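Local coordinates for protein type III effector XopAI (Xanthomonas citri, PDB 6K93) that probably binds arginine-containing peptides through a domain with the mono-ADP-ribosyltransferase fold, as a type III effector of a plant pathogen, at residues 119-123 against 164-170; 159-163 against 209-214; 181-185 against 195-200; 263-269 against 308-314. All coordinates share one frame; numbering follows the deposited sequence.

Contacts 1, 2 and 3 lie in the helical part of the chain; contact 4 lies in the five-stranded mixed sheet. Contact 1 packs helix 117-128 on helix 165-174. Contact 2 joins the loop just before helix 165-174 to the loop just after helix 194-209. Contact 3 is nested inside the chain segment that contact 2 closes. The centres of contacts 1 and 3 are about 13 Å apart, and those of contacts 1 and 2 about 15 Å. Both pairs touch. Contact 4 comes last in the chain, with its centre about 29 Å from that of contact 1. Contacts 1 to 3 thus hold the helical part together, while contact 4 belongs to the sheet part, across the chain's centre from contact 1.

Contact 1: residues 119-123 against 164-170; sequences ERKQF and ATEDLVA
Arg120 and Phe123 of helix 117-128 pack on the first turns of helix 165-174, forming a helix pair in the helical part of the ADP-ribosyltransferase fold. The segment axes come within 9.9 Å and cross at 40°, running in roughly the same direction. The two residues sit three positions apart, so both face the partner helix.

Arg120 makes the polar half. Its chain bends at chi3 (-66°) and passes over the helix start. Arg120 CD lies 3.6 Å from CB of Ala164, the N-cap residue. That methyl group also lies over one face of the guanidinium. Glu166 bends at chi2 (88°), and its side chain crosses the arginine at about a right angle. A water accepts from Arg120 NE at 2.9 Å, at the edge of the guanidinium and in its plane, and donates to Glu166 OE2 at 2.8 Å. The N-H of Arg120 NE thus goes to the water. Glu166 OE1 adds a longer salt bridge to Arg120 NE, at 3.4 Å.

Phe123 makes the apolar half. Its CZ is 3.5 Å from Ala170 CA, and its CE2 is 3.8 Å from Ala170 CB. Val169 CG1 lies a little farther off. CE2 also touches Glu166 O, a backbone carbonyl already bonded to Ala170 N. Phe199 meets the Phe123 ring edge-to-face. Asp167, beside Arg120, is held by Ser115 and Ser205. Helices 117-128 and 165-174 thus pack side by side in the helical part of the ADP-ribosyltransferase domain, with Phe123 turned inward to Trp143 of helix 136-156 and to helix 194-209.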
# COMPACT_ATOMS: atom_id res chain seq x y z
N GLU A 119 4.17 9.32 13.42
CA GLU A 119 4.18 8.18 12.50
C GLU A 119 4.89 8.52 11.20
O GLU A 119 5.53 7.65 10.59
CB GLU A 119 2.74 7.73 12.24
CG GLU A 119 2.15 7.06 13.47
CD GLU A 119 0.63 6.90 13.47
OE1 GLU A 119 -0.04 7.48 12.62
OE2 GLU A 119 0.14 6.16 14.36
N ARG A 120 4.76 9.76 10.72
CA ARG A 120 5.48 10.16 9.52
C ARG A 120 6.98 10.15 9.74
O ARG A 120 7.74 9.77 8.84
CB ARG A 120 4.96 11.53 9.05
CG ARG A 120 3.48 11.44 8.72
CD ARG A 120 2.97 12.62 7.94
NE ARG A 120 2.98 13.90 8.65
CZ ARG A 120 1.95 14.40 9.32
NH1 ARG A 120 0.82 13.72 9.42
NH2 ARG A 120 2.07 15.58 9.90
N LYS A 121 7.43 10.53 10.94
CA LYS A 121 8.86 10.48 11.25
C LYS A 121 9.32 9.03 11.39
O LYS A 121 10.44 8.68 10.99
CB LYS A 121 9.14 11.26 12.54
CG LYS A 121 10.61 11.56 12.77
CD LYS A 121 10.85 11.95 14.23
CE LYS A 121 10.14 13.25 14.59
NZ LYS A 121 10.66 13.80 15.87
N GLN A 122 8.46 8.16 11.94
CA GLN A 122 8.77 6.73 11.98
C GLN A 122 8.89 6.17 10.58
O GLN A 122 9.79 5.37 10.31
CB GLN A 122 7.70 5.99 12.77
CG GLN A 122 7.82 6.20 14.27
CD GLN A 122 6.54 5.95 15.04
OE1 GLN A 122 5.50 5.59 14.48
NE2 GLN A 122 6.61 6.12 16.35
N PHE A 123 8.01 6.58 9.67
CA PHE A 123 8.11 6.11 8.30
C PHE A 123 9.42 6.59 7.65
O PHE A 123 10.10 5.83 6.95
CB PHE A 123 6.88 6.57 7.50
CG PHE A 123 7.03 6.43 6.02
CD1 PHE A 123 7.36 5.20 5.46
CD2 PHE A 123 6.85 7.51 5.18
CE1 PHE A 123 7.54 5.06 4.11
CE2 PHE A 123 7.03 7.38 3.81
CZ PHE A 123 7.37 6.16 3.27
N ALA A 164 -0.29 15.29 3.60
CA ALA A 164 1.00 15.29 4.26
C ALA A 164 2.06 14.85 3.28
O ALA A 164 1.88 13.87 2.58
CB ALA A 164 0.98 14.37 5.48
N THR A 165 3.18 15.57 3.21
CA THR A 165 4.18 15.26 2.20
C THR A 165 4.68 13.84 2.35
O THR A 165 4.90 13.14 1.35
CB THR A 165 5.33 16.25 2.29
OG1 THR A 165 4.80 17.57 2.21
CG2 THR A 165 6.32 16.05 1.17
N GLU A 166 4.91 13.38 3.60
CA GLU A 166 5.41 12.04 3.80
C GLU A 166 4.39 10.98 3.38
O GLU A 166 4.76 9.87 2.99
CB GLU A 166 5.77 11.82 5.26
CG GLU A 166 6.88 12.72 5.77
CD GLU A 166 6.37 14.05 6.32
OE1 GLU A 166 5.22 14.45 6.09
OE2 GLU A 166 7.18 14.71 7.02
N ASP A 167 3.09 11.26 3.46
CA ASP A 167 2.10 10.31 2.97
C ASP A 167 2.22 10.15 1.46
O ASP A 167 2.13 9.03 0.94
CB ASP A 167 0.70 10.76 3.34
CG ASP A 167 0.37 10.59 4.80
OD1 ASP A 167 1.14 9.96 5.59
OD2 ASP A 167 -0.70 11.11 5.20
N LEU A 168 2.41 11.26 0.73
CA LEU A 168 2.65 11.16 -0.70
C LEU A 168 3.95 10.43 -1.01
O LEU A 168 4.02 9.62 -1.94
CB LEU A 168 2.67 12.54 -1.34
CG LEU A 168 1.34 13.33 -1.37
CD1 LEU A 168 1.54 14.70 -1.99
CD2 LEU A 168 0.29 12.54 -2.14
N VAL A 169 4.99 10.66 -0.20
CA VAL A 169 6.24 9.91 -0.36
C VAL A 169 6.00 8.41 -0.20
O VAL A 169 6.57 7.59 -0.92
CB VAL A 169 7.31 10.43 0.62
CG1 VAL A 169 8.52 9.50 0.64
CG2 VAL A 169 7.73 11.84 0.27
N ALA A 170 5.12 8.04 0.73
CA ALA A 170 4.78 6.63 0.91
C ALA A 170 4.20 6.02 -0.36
O ALA A 170 4.47 4.85 -0.67
CB ALA A 170 3.82 6.46 2.10
O HOH W 1 5.45 15.43 9.16

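Contact 2: residues 159-163 against 209-214; sequences ELKYM and SLPEEY
Glu159 faces Pro211 at one end of this contact and Met163 faces Ser209 at the other, so the two segments run in opposite senses. Their CA atoms are well separated: 7.2 Å from Glu159 to Pro211 and 6.7 Å from Met163 to Ser209. Residues Leu160 to Met163 form a type I beta turn, closed by Met163 N to Leu160 O. In the other segment, Leu210 leaves the helical path and a short 3-10 turn follows at 212-214. Tyr214 N bonds to Pro211 O there.

The polar link is at the Glu159 end. Tyr214 OH donates to Glu159 OE2 at 2.7 Å. It meets the carboxylate on the anti side, 17° out of its plane. The phenol ring and the carboxylate are nearly coplanar, with 23° between them.

These two loops lie in the ADP-ribosyltransferase domain, where the helical part passes over to the sheet. One joins helix 136-156 to helix 165-174. The other leads from helix 194-209 to strand 218-224, the first strand of the five-stranded sheet.

Beneath the hydrogen bond lies an apolar row. Leu160 and Leu210 lie side by side and point the same way, with their CD2 atoms 3.7 Å apart. Leu210 CD2 is also 4.2 Å above the Tyr214 ring plane, over its centre. Met163 folds back through chi2 (-66°) and chi3, which brings its methyl to Leu210: CE to CD2 is 3.8 Å. The same Met163 CE is only 3.1 Å from Ser209 OG, a tight approach. That hydroxyl is hydrogen-bonded to Ser205 O.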
# COMPACT_ATOMS: atom_id res chain seq x y z
N GLU A 159 -5.05 20.74 -5.47
CA GLU A 159 -6.00 19.83 -4.84
C GLU A 159 -5.31 18.92 -3.83
O GLU A 159 -5.98 18.30 -3.00
CB GLU A 159 -6.75 19.02 -5.89
CG GLU A 159 -6.01 17.87 -6.52
CD GLU A 159 -5.07 18.24 -7.64
OE1 GLU A 159 -4.90 19.45 -7.93
OE2 GLU A 159 -4.50 17.31 -8.26
N LEU A 160 -3.99 18.82 -3.89
CA LEU A 160 -3.21 18.00 -2.97
C LEU A 160 -2.66 18.79 -1.79
O LEU A 160 -1.90 18.24 -1.01
CB LEU A 160 -2.04 17.36 -3.72
CG LEU A 160 -2.37 16.38 -4.85
CD1 LEU A 160 -1.09 15.94 -5.53
CD2 LEU A 160 -3.10 15.18 -4.31
N LYS A 161 -3.03 20.05 -1.62
CA LYS A 161 -2.34 20.88 -0.64
C LYS A 161 -2.58 20.46 0.81
O LYS A 161 -1.80 20.86 1.68
CB LYS A 161 -2.72 22.36 -0.84
CG LYS A 161 -4.12 22.73 -0.38
CD LYS A 161 -4.37 24.23 -0.69
CE LYS A 161 -5.60 24.77 -0.01
NZ LYS A 161 -6.04 26.06 -0.60
N TYR A 162 -3.61 19.67 1.08
CA TYR A 162 -3.85 19.19 2.42
C TYR A 162 -3.15 17.88 2.71
O TYR A 162 -3.14 17.45 3.87
CB TYR A 162 -5.36 19.04 2.67
CG TYR A 162 -6.10 20.32 2.38
CD1 TYR A 162 -5.92 21.43 3.18
CD2 TYR A 162 -6.94 20.41 1.30
CE1 TYR A 162 -6.59 22.60 2.91
CE2 TYR A 162 -7.60 21.58 1.02
CZ TYR A 162 -7.41 22.67 1.83
OH TYR A 162 -8.08 23.84 1.55
N MET A 163 -2.58 17.24 1.69
CA MET A 163 -1.86 16.00 1.89
C MET A 163 -0.60 16.24 2.71
O MET A 163 0.09 17.24 2.53
CB MET A 163 -1.45 15.38 0.56
CG MET A 163 -2.59 15.07 -0.37
SD MET A 163 -3.66 13.78 0.25
CE MET A 163 -2.59 12.31 0.19
N SER A 209 -6.70 10.00 2.30
CA SER A 209 -6.72 11.45 2.30
C SER A 209 -6.69 12.03 0.89
O SER A 209 -7.07 13.20 0.73
CB SER A 209 -5.56 12.00 3.13
OG SER A 209 -4.31 11.60 2.68
N LEU A 210 -6.30 11.26 -0.13
CA LEU A 210 -6.38 11.75 -1.50
C LEU A 210 -7.80 12.21 -1.80
O LEU A 210 -8.76 11.54 -1.41
CB LEU A 210 -6.00 10.67 -2.52
CG LEU A 210 -4.50 10.43 -2.72
CD1 LEU A 210 -4.24 9.22 -3.57
CD2 LEU A 210 -3.79 11.66 -3.31
N PRO A 211 -7.97 13.33 -2.50
CA PRO A 211 -9.33 13.77 -2.82
C PRO A 211 -10.03 12.83 -3.79
O PRO A 211 -9.41 12.00 -4.48
CB PRO A 211 -9.14 15.17 -3.42
CG PRO A 211 -7.70 15.28 -3.76
CD PRO A 211 -6.93 14.28 -2.92
N GLU A 212 -11.36 12.97 -3.84
CA GLU A 212 -12.19 11.99 -4.53
C GLU A 212 -11.94 11.97 -6.03
O GLU A 212 -12.19 10.94 -6.68
CB GLU A 212 -13.67 12.27 -4.23
CG GLU A 212 -14.68 11.43 -5.00
CD GLU A 212 -14.58 9.93 -4.77
OE1 GLU A 212 -13.80 9.46 -3.91
OE2 GLU A 212 -15.31 9.20 -5.47
N GLU A 213 -11.39 13.03 -6.61
CA GLU A 213 -11.09 12.97 -8.04
C GLU A 213 -9.99 11.96 -8.36
O GLU A 213 -9.83 11.61 -9.53
CB GLU A 213 -10.71 14.36 -8.55
CG GLU A 213 -9.60 15.04 -7.78
CD GLU A 213 -10.12 16.07 -6.77
OE1 GLU A 213 -11.10 15.79 -6.05
OE2 GLU A 213 -9.51 17.16 -6.70
N TYR A 214 -9.25 11.48 -7.36
CA TYR A 214 -8.27 10.42 -7.57
C TYR A 214 -8.88 9.03 -7.52
O TYR A 214 -8.19 8.07 -7.86
CB TYR A 214 -7.13 10.53 -6.52
CG TYR A 214 -6.19 11.66 -6.86
CD1 TYR A 214 -6.53 12.97 -6.55
CD2 TYR A 214 -5.00 11.43 -7.52
CE1 TYR A 214 -5.69 14.03 -6.89
CE2 TYR A 214 -4.16 12.47 -7.86
CZ TYR A 214 -4.51 13.76 -7.54
OH TYR A 214 -3.66 14.79 -7.90

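Contact 3: residues 181-185 against 195-200; sequences VVQDV and HGLAFA
Val181, Val182 and Val185 press a loop against Gly196 on helix 194-209. This is a buried loop-on-helix contact near the centre of the chain. It belongs to the helical part of the mono-ADP-ribosyltransferase fold. The loop comes after helix 165-174 and leads toward helix 194-209. It makes a type I beta turn from Val182 to Val185, closed by Val185 N to Val182 O.

Gly196 is where the backbones come closest. Its CA is 4.5 Å from Val182 CA. Val181 O lies 3.4 Å from Gly196 CA, a close approach of loop and helix backbone. The three valines then spread around the glycine.

Val182 turns CG2 anti to the backbone N. The methyl lies against the helix, 3.7 Å from Phe199 CB and 3.8 Å from Ala200 CB. It also touches the Gly196 carbonyl oxygen, whose helical bond to Ala200 N stays in place. Val185 holds the other flank. Its CG1 lies 3.9 Å from Ala200 CB, and its CG2 is 4.0 Å from Leu197 CD2. Leu197 itself starts away from the loop, and only its end comes back.

Other helices enclose the site. Helix 95-109 meets Leu197, and Trp174 of helix 165-174 meets Val182. The side chain of His195 meets the loop through CB, at Val181 CG2, while its NE2 bonds to Thr129 OG1.

Val181 takes the Phe199 ring. Its CG1 stands over one face as a CH-pi contact, 4.1 Å from the centroid of the Phe199 ring and 10° off the ring normal.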
# COMPACT_ATOMS: atom_id res chain seq x y z
N VAL A 181 8.06 -5.00 1.81
CA VAL A 181 8.05 -4.93 3.26
C VAL A 181 6.66 -4.68 3.80
O VAL A 181 6.40 -4.94 4.98
CB VAL A 181 9.03 -3.86 3.78
CG1 VAL A 181 8.48 -2.46 3.69
CG2 VAL A 181 9.46 -4.19 5.24
N VAL A 182 5.74 -4.17 2.98
CA VAL A 182 4.48 -3.67 3.50
C VAL A 182 3.24 -4.33 2.90
O VAL A 182 2.18 -4.32 3.53
CB VAL A 182 4.41 -2.13 3.31
CG1 VAL A 182 4.42 -1.75 1.82
CG2 VAL A 182 3.22 -1.52 4.01
N GLN A 183 3.35 -4.89 1.68
CA GLN A 183 2.14 -5.35 1.01
C GLN A 183 1.30 -6.25 1.91
O GLN A 183 0.07 -6.12 1.96
CB GLN A 183 2.45 -6.08 -0.29
CG GLN A 183 1.21 -6.66 -0.98
CD GLN A 183 1.39 -6.88 -2.47
OE1 GLN A 183 2.39 -7.41 -2.94
NE2 GLN A 183 0.38 -6.47 -3.24
N ASP A 184 1.94 -7.18 2.62
CA ASP A 184 1.25 -8.21 3.37
C ASP A 184 1.34 -8.02 4.89
O ASP A 184 0.96 -8.94 5.62
CB ASP A 184 1.80 -9.60 3.05
CG ASP A 184 1.37 -10.15 1.69
OD1 ASP A 184 0.62 -9.48 1.00
OD2 ASP A 184 1.79 -11.27 1.34
N VAL A 185 1.81 -6.87 5.36
CA VAL A 185 2.17 -6.76 6.78
C VAL A 185 0.96 -6.87 7.70
O VAL A 185 1.12 -7.24 8.86
CB VAL A 185 2.94 -5.45 7.03
CG1 VAL A 185 2.03 -4.22 6.95
CG2 VAL A 185 3.69 -5.51 8.40
N HIS A 195 9.36 -1.92 10.31
CA HIS A 195 9.44 -1.15 9.06
C HIS A 195 8.14 -1.23 8.27
O HIS A 195 7.63 -0.23 7.76
CB HIS A 195 10.59 -1.66 8.21
CG HIS A 195 11.92 -1.39 8.81
ND1 HIS A 195 12.34 -2.02 9.96
CD2 HIS A 195 12.92 -0.55 8.44
CE1 HIS A 195 13.55 -1.57 10.27
NE2 HIS A 195 13.92 -0.69 9.36
N GLY A 196 7.60 -2.44 8.15
CA GLY A 196 6.36 -2.62 7.42
C GLY A 196 5.20 -1.88 8.05
O GLY A 196 4.38 -1.28 7.35
N LEU A 197 5.09 -1.94 9.37
CA LEU A 197 3.98 -1.25 10.04
C LEU A 197 4.07 0.25 9.85
O LEU A 197 3.06 0.93 9.65
CB LEU A 197 3.95 -1.62 11.53
CG LEU A 197 3.62 -3.08 11.80
CD1 LEU A 197 3.88 -3.38 13.27
CD2 LEU A 197 2.19 -3.43 11.43
N ALA A 198 5.29 0.80 9.91
CA ALA A 198 5.47 2.23 9.72
C ALA A 198 5.12 2.65 8.30
O ALA A 198 4.45 3.65 8.08
CB ALA A 198 6.92 2.61 10.06
N PHE A 199 5.58 1.88 7.30
CA PHE A 199 5.19 2.12 5.92
C PHE A 199 3.66 2.09 5.78
O PHE A 199 3.05 2.94 5.13
CB PHE A 199 5.78 1.02 5.01
CG PHE A 199 7.08 1.36 4.33
CD1 PHE A 199 8.27 1.45 5.06
CD2 PHE A 199 7.14 1.51 2.97
CE1 PHE A 199 9.48 1.74 4.43
CE2 PHE A 199 8.34 1.80 2.33
CZ PHE A 199 9.51 1.91 3.05
N ALA A 200 3.03 1.07 6.37
CA ALA A 200 1.60 0.86 6.18
C ALA A 200 0.80 2.07 6.63
O ALA A 200 -0.16 2.47 5.95
CB ALA A 200 1.16 -0.40 6.94

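Contact 4: residues 263-269 against 308-314; sequences EWESNST and LKIYQSQ
Lys309 reaches across from strand 308-315 to strand 262-268, which lies beside it in parallel. Its chain is fully extended. CB and CG pass the carbonyl oxygen of Glu263, with Lys309 CB 4.1 Å from Glu263 O. Lys309 CD comes 4.0 Å from Glu263 OE1. Lys309 CE lies 3.3 Å from Glu265 OE1. At the tip, Lys309 NZ forms a salt bridge with Glu265 OE1 at 2.9 Å. It meets the carboxylate on the anti side, 31° out of its plane. NZ also has weak bonds to Tyr311 OH and to a water that donates to Glu263 OE1. Tyr311 OH is held by Glu300.

Six backbone hydrogen bonds join the strands, the first from Glu263 N to Leu308 O and the last from Gln314 N to Asn267 O. The parallel pairs run from Glu263 with Lys309 to Asn267 with Ser313. On the other face, Ile310 CD1 sits over Trp264 as a CH-pi contact, 3.8 Å from the centroid of the five-membered ring of Trp264. Gln312 NE2 donates to Ser266 OG at 3.0 Å, with the hydroxyl in the amide plane. At the strand end, Gln314 OE1 accepts from Thr269 N at 2.9 Å.

This is the parallel pair of the mixed sheet of the ADP-ribosyltransferase fold. Strands 218-224 and 293-301 flank it, both antiparallel to their neighbour. Helix 228-234 covers the Trp264 and Ile310 face through Trp230 and Val231.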
# COMPACT_ATOMS: atom_id res chain seq x y z
N GLU A 263 -5.59 -14.29 -11.64
CA GLU A 263 -5.96 -12.99 -12.19
C GLU A 263 -7.19 -12.48 -11.48
O GLU A 263 -8.01 -13.26 -11.00
CB GLU A 263 -6.25 -13.04 -13.68
CG GLU A 263 -5.01 -13.30 -14.51
CD GLU A 263 -5.30 -13.50 -15.99
OE1 GLU A 263 -6.49 -13.51 -16.41
OE2 GLU A 263 -4.32 -13.65 -16.75
N TRP A 264 -7.34 -11.16 -11.43
CA TRP A 264 -8.54 -10.55 -10.92
C TRP A 264 -9.07 -9.51 -11.90
O TRP A 264 -8.31 -8.79 -12.54
CB TRP A 264 -8.34 -9.79 -9.62
CG TRP A 264 -7.97 -10.45 -8.35
CD1 TRP A 264 -8.76 -10.49 -7.25
CD2 TRP A 264 -6.69 -10.98 -7.96
NE1 TRP A 264 -8.08 -11.06 -6.20
CE2 TRP A 264 -6.81 -11.37 -6.61
CE3 TRP A 264 -5.48 -11.19 -8.62
CZ2 TRP A 264 -5.76 -11.95 -5.90
CZ3 TRP A 264 -4.43 -11.78 -7.92
CH2 TRP A 264 -4.58 -12.15 -6.57
N GLU A 265 -10.40 -9.39 -11.94
CA GLU A 265 -11.09 -8.23 -12.50
C GLU A 265 -11.88 -7.64 -11.36
O GLU A 265 -12.81 -8.29 -10.87
CB GLU A 265 -12.02 -8.60 -13.65
CG GLU A 265 -11.32 -9.08 -14.88
CD GLU A 265 -12.26 -9.14 -16.13
OE1 GLU A 265 -11.88 -9.84 -17.05
OE2 GLU A 265 -13.30 -8.51 -16.10
N SER A 266 -11.49 -6.47 -10.87
CA SER A 266 -12.12 -5.85 -9.71
C SER A 266 -12.78 -4.54 -10.10
O SER A 266 -12.14 -3.64 -10.67
CB SER A 266 -11.11 -5.56 -8.60
OG SER A 266 -10.33 -6.70 -8.25
N ASN A 267 -14.05 -4.41 -9.75
CA ASN A 267 -14.75 -3.15 -9.98
C ASN A 267 -14.41 -2.19 -8.87
O ASN A 267 -14.72 -2.44 -7.71
CB ASN A 267 -16.25 -3.37 -10.08
CG ASN A 267 -16.62 -4.12 -11.33
OD1 ASN A 267 -16.36 -3.65 -12.44
ND2 ASN A 267 -17.18 -5.30 -11.17
N SER A 268 -13.76 -1.09 -9.23
CA SER A 268 -13.36 -0.08 -8.28
C SER A 268 -14.40 1.02 -8.20
O SER A 268 -14.98 1.41 -9.22
CB SER A 268 -12.02 0.53 -8.71
OG SER A 268 -11.64 1.59 -7.88
N THR A 269 -14.65 1.48 -6.99
CA THR A 269 -15.41 2.70 -6.75
C THR A 269 -14.57 3.81 -6.16
O THR A 269 -14.75 4.98 -6.55
CB THR A 269 -16.60 2.43 -5.82
OG1 THR A 269 -16.17 1.77 -4.63
CG2 THR A 269 -17.58 1.58 -6.53
N LEU A 308 -6.94 -19.61 -11.46
CA LEU A 308 -8.07 -18.99 -10.80
C LEU A 308 -8.20 -17.57 -11.32
O LEU A 308 -7.21 -16.82 -11.40
CB LEU A 308 -7.92 -18.97 -9.29
CG LEU A 308 -7.90 -20.42 -8.80
CD1 LEU A 308 -7.09 -20.57 -7.52
CD2 LEU A 308 -9.33 -20.96 -8.66
N LYS A 309 -9.42 -17.19 -11.69
CA LYS A 309 -9.72 -15.82 -12.09
C LYS A 309 -10.87 -15.31 -11.24
O LYS A 309 -11.97 -15.89 -11.24
CB LYS A 309 -10.07 -15.72 -13.57
CG LYS A 309 -10.27 -14.28 -13.96
CD LYS A 309 -10.36 -14.10 -15.45
CE LYS A 309 -10.65 -12.66 -15.79
NZ LYS A 309 -10.81 -12.48 -17.27
N ILE A 310 -10.61 -14.24 -10.50
CA ILE A 310 -11.54 -13.73 -9.50
C ILE A 310 -12.21 -12.49 -10.04
O ILE A 310 -11.53 -11.54 -10.44
CB ILE A 310 -10.80 -13.41 -8.19
CG1 ILE A 310 -10.10 -14.67 -7.66
CG2 ILE A 310 -11.74 -12.78 -7.17
CD1 ILE A 310 -8.98 -14.36 -6.72
N TYR A 311 -13.54 -12.48 -10.04
CA TYR A 311 -14.33 -11.31 -10.38
C TYR A 311 -14.94 -10.77 -9.10
O TYR A 311 -15.62 -11.50 -8.38
CB TYR A 311 -15.44 -11.66 -11.37
CG TYR A 311 -14.93 -12.21 -12.69
CD1 TYR A 311 -14.52 -13.53 -12.80
CD2 TYR A 311 -14.86 -11.40 -13.81
CE1 TYR A 311 -14.07 -14.03 -13.99
CE2 TYR A 311 -14.41 -11.90 -15.01
CZ TYR A 311 -14.02 -13.21 -15.10
OH TYR A 311 -13.58 -13.72 -16.30
N GLN A 312 -14.63 -9.52 -8.77
CA GLN A 312 -15.14 -8.97 -7.52
C GLN A 312 -15.44 -7.50 -7.72
O GLN A 312 -14.94 -6.86 -8.64
CB GLN A 312 -14.14 -9.17 -6.38
CG GLN A 312 -12.81 -8.51 -6.61
CD GLN A 312 -11.81 -8.73 -5.49
OE1 GLN A 312 -12.07 -9.48 -4.54
NE2 GLN A 312 -10.66 -8.09 -5.60
N SER A 313 -16.28 -6.99 -6.83
CA SER A 313 -16.74 -5.61 -6.87
C SER A 313 -16.55 -4.94 -5.52
O SER A 313 -17.04 -5.44 -4.51
CB SER A 313 -18.23 -5.54 -7.26
OG SER A 313 -18.41 -6.03 -8.57
N GLN A 314 -15.85 -3.80 -5.51
CA GLN A 314 -15.69 -3.06 -4.27
C GLN A 314 -17.05 -2.60 -3.75
O GLN A 314 -17.91 -2.13 -4.52
CB GLN A 314 -14.78 -1.86 -4.47
CG GLN A 314 -14.45 -1.16 -3.20
CD GLN A 314 -13.66 0.11 -3.41
OE1 GLN A 314 -13.48 0.58 -4.53
NE2 GLN A 314 -13.15 0.66 -2.31
O HOH W 2 -7.98 -11.45 -16.74